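Local coordinates for protein B-cell differentiation antigen CD72 (Mus musculus, PDB 5B1R) that acts as a B-cell co-receptor that recognises the Sm/RNP self-antigen, probably through this C-type lectin-like domain, and inhibits B-cell receptor signalling when coligated with it, at residues Phe17-Thr22 with Glu61-Ser66. The protein carries 2 engineered substitutions. Residues are numbered along the deposited sequence; the frame is centred on the assembly and turned at random.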
loop_
_atom_site.group_PDB
_atom_site.type_symbol
_atom_site.label_atom_id
_atom_site.label_comp_id
_atom_site.label_asym_id
_atom_site.label_seq_id
_atom_site.Cartn_x
_atom_site.Cartn_y
_atom_site.Cartn_z
ATOM N N PHE A 17 -6.080 -6.117 -3.244
ATOM C CA PHE A 17 -5.469 -4.795 -3.356
ATOM C C PHE A 17 -6.098 -4.002 -4.490
ATOM O O PHE A 17 -6.449 -4.549 -5.539
ATOM C CB PHE A 17 -3.976 -4.908 -3.618
ATOM C CG PHE A 17 -3.243 -5.631 -2.541
ATOM C CD1 PHE A 17 -2.990 -5.023 -1.319
ATOM C CD2 PHE A 17 -2.808 -6.925 -2.745
ATOM C CE1 PHE A 17 -2.321 -5.712 -0.326
ATOM C CE2 PHE A 17 -2.135 -7.603 -1.761
ATOM C CZ PHE A 17 -1.886 -7.000 -0.546
ATOM N N TYR A 18 -6.187 -2.696 -4.273
ATOM C CA TYR A 18 -6.656 -1.767 -5.280
ATOM C C TYR A 18 -5.607 -0.668 -5.430
ATOM O O TYR A 18 -5.287 0.030 -4.448
ATOM C CB TYR A 18 -8.009 -1.161 -4.880
ATOM C CG TYR A 18 -8.448 -0.088 -5.834
ATOM C CD1 TYR A 18 -8.982 -0.421 -7.070
ATOM C CD2 TYR A 18 -8.302 1.265 -5.518
ATOM C CE1 TYR A 18 -9.365 0.569 -7.956
ATOM C CE2 TYR A 18 -8.690 2.240 -6.397
ATOM C CZ TYR A 18 -9.216 1.888 -7.613
ATOM O OH TYR A 18 -9.609 2.853 -8.491
ATOM N N ILE A 19 -5.066 -0.530 -6.638
ATOM C CA ILE A 19 -4.140 0.568 -6.904
ATOM C C ILE A 19 -4.937 1.795 -7.336
ATOM O O ILE A 19 -5.643 1.759 -8.331
ATOM C CB ILE A 19 -3.126 0.205 -8.011
ATOM C CG1 ILE A 19 -2.321 -1.054 -7.647
ATOM C CG2 ILE A 19 -2.218 1.411 -8.295
ATOM C CD1 ILE A 19 -1.587 -1.649 -8.843
ATOM N N SER A 20 -4.825 2.877 -6.577
ATOM C CA SER A 20 -5.425 4.141 -6.982
ATOM C C SER A 20 -4.352 5.038 -7.582
ATOM O O SER A 20 -3.428 5.462 -6.891
ATOM C CB SER A 20 -6.092 4.844 -5.807
ATOM O OG SER A 20 -6.756 6.009 -6.274
ATOM N N HIS A 21 -4.470 5.313 -8.876
ATOM C CA HIS A 21 -3.467 6.119 -9.566
ATOM C C HIS A 21 -3.608 7.614 -9.258
ATOM O O HIS A 21 -2.702 8.398 -9.539
ATOM C CB HIS A 21 -3.539 5.891 -11.076
ATOM C CG HIS A 21 -3.350 4.464 -11.468
ATOM N ND1 HIS A 21 -2.138 3.814 -11.356
ATOM C CD2 HIS A 21 -4.223 3.550 -11.952
ATOM C CE1 HIS A 21 -2.272 2.565 -11.765
ATOM N NE2 HIS A 21 -3.528 2.380 -12.128
ATOM N N THR A 22 -4.747 7.992 -8.692
ATOM C CA THR A 22 -5.056 9.391 -8.388
ATOM C C THR A 22 -4.076 9.936 -7.377
ATOM O O THR A 22 -3.842 9.333 -6.331
ATOM C CB THR A 22 -6.479 9.493 -7.803
ATOM O OG1 THR A 22 -7.396 8.869 -8.711
ATOM C CG2 THR A 22 -6.911 10.947 -7.550
ATOM N N GLU A 61 4.082 -6.418 -9.706
ATOM C CA GLU A 61 4.234 -6.389 -11.153
ATOM C C GLU A 61 3.351 -5.367 -11.846
ATOM O O GLU A 61 3.617 -5.016 -12.997
ATOM C CB GLU A 61 3.966 -7.769 -11.734
ATOM C CG GLU A 61 5.026 -8.794 -11.361
ATOM C CD GLU A 61 4.775 -10.164 -11.981
ATOM O OE1 GLU A 61 5.418 -11.138 -11.529
ATOM O OE2 GLU A 61 3.941 -10.274 -12.913
ATOM N N LEU A 62 2.324 -4.878 -11.153
ATOM C CA LEU A 62 1.423 -3.870 -11.709
ATOM C C LEU A 62 1.747 -2.440 -11.278
ATOM O O LEU A 62 1.129 -1.488 -11.752
ATOM C CB LEU A 62 -0.032 -4.206 -11.375
ATOM C CG LEU A 62 -0.544 -5.423 -12.149
ATOM C CD1 LEU A 62 -1.890 -5.868 -11.597
ATOM C CD2 LEU A 62 -0.668 -5.073 -13.621
ATOM N N LEU A 63 2.717 -2.269 -10.386
ATOM C CA LEU A 63 3.102 -0.923 -9.979
ATOM C C LEU A 63 3.963 -0.259 -11.048
ATOM O O LEU A 63 4.752 -0.916 -11.724
ATOM C CB LEU A 63 3.871 -0.978 -8.664
ATOM C CG LEU A 63 3.118 -1.549 -7.465
ATOM C CD1 LEU A 63 4.051 -1.617 -6.246
ATOM C CD2 LEU A 63 1.883 -0.739 -7.156
ATOM N N ASP A 64 3.831 1.052 -11.169
ATOM C CA ASP A 64 4.643 1.844 -12.074
ATOM C C ASP A 64 5.941 2.184 -11.348
ATOM O O ASP A 64 5.927 2.862 -10.312
ATOM C CB ASP A 64 3.858 3.101 -12.422
ATOM C CG ASP A 64 4.566 3.997 -13.413
ATOM O OD1 ASP A 64 5.810 3.943 -13.531
ATOM O OD2 ASP A 64 3.856 4.792 -14.064
ATOM N N ARG A 65 7.061 1.709 -11.881
ATOM C CA ARG A 65 8.353 1.891 -11.220
ATOM C C ARG A 65 8.789 3.353 -11.096
ATOM O O ARG A 65 9.699 3.667 -10.330
ATOM C CB ARG A 65 9.442 1.075 -11.920
ATOM C CG ARG A 65 9.892 1.643 -13.255
ATOM C CD ARG A 65 11.213 1.015 -13.696
ATOM N NE ARG A 65 12.266 1.210 -12.698
ATOM C CZ ARG A 65 13.045 0.243 -12.218
ATOM N NH1 ARG A 65 12.902 -1.006 -12.645
ATOM N NH2 ARG A 65 13.971 0.526 -11.310
ATOM N N SER A 66 8.142 4.245 -11.843
ATOM C CA SER A 66 8.467 5.668 -11.781
ATOM C C SER A 66 7.637 6.418 -10.737
ATOM O O SER A 66 7.789 7.630 -10.585
ATOM C CB SER A 66 8.265 6.326 -13.146
ATOM O OG SER A 66 6.888 6.481 -13.434
#
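A single methyl group of I19 carries both close approaches between segments 17-22 and 61-66, a strand and an irregular loop: its CD1 lies 3.9 Å from CB of L62 and 4.0 Å from CD2 of L63. Both are carbon-carbon contacts and no hydrogen bond crosses, so the join is apolar, and it is small, burying 123 Å² in all. The nearest CA atoms, those of I19 and L63, are 8.0 Å apart, which leaves the contact to side chains. I19 reaches across because CG1 stands anti to its carbonyl carbon (chi1 -58°) and the chain continues extended to CD1 (chi2 165°). L62 directs its CB at the strand, and that CB receives CD1 of I19, the two side chains crossing at about a right angle; L63 has its CB turned from the strand, and only the branch ending in CD2 returns to I19. I10 touches both I19 and L62, while Y69 touches both I19 and L63, extending the apolar patch into strands 10-12 and 69-70. Further along the loop, OD1 of D64 accepts from OG and backbone N of S66, 2.8 and 2.9 Å away, both from the same face of the carboxylate; the hydrogen bond from the backbone N, two residues on, makes an Asx turn. The I19 contacts join the loop after helix 57-60 to the antiparallel sheet containing strands 10-12 and 15-21, within the C-type lectin-like fold.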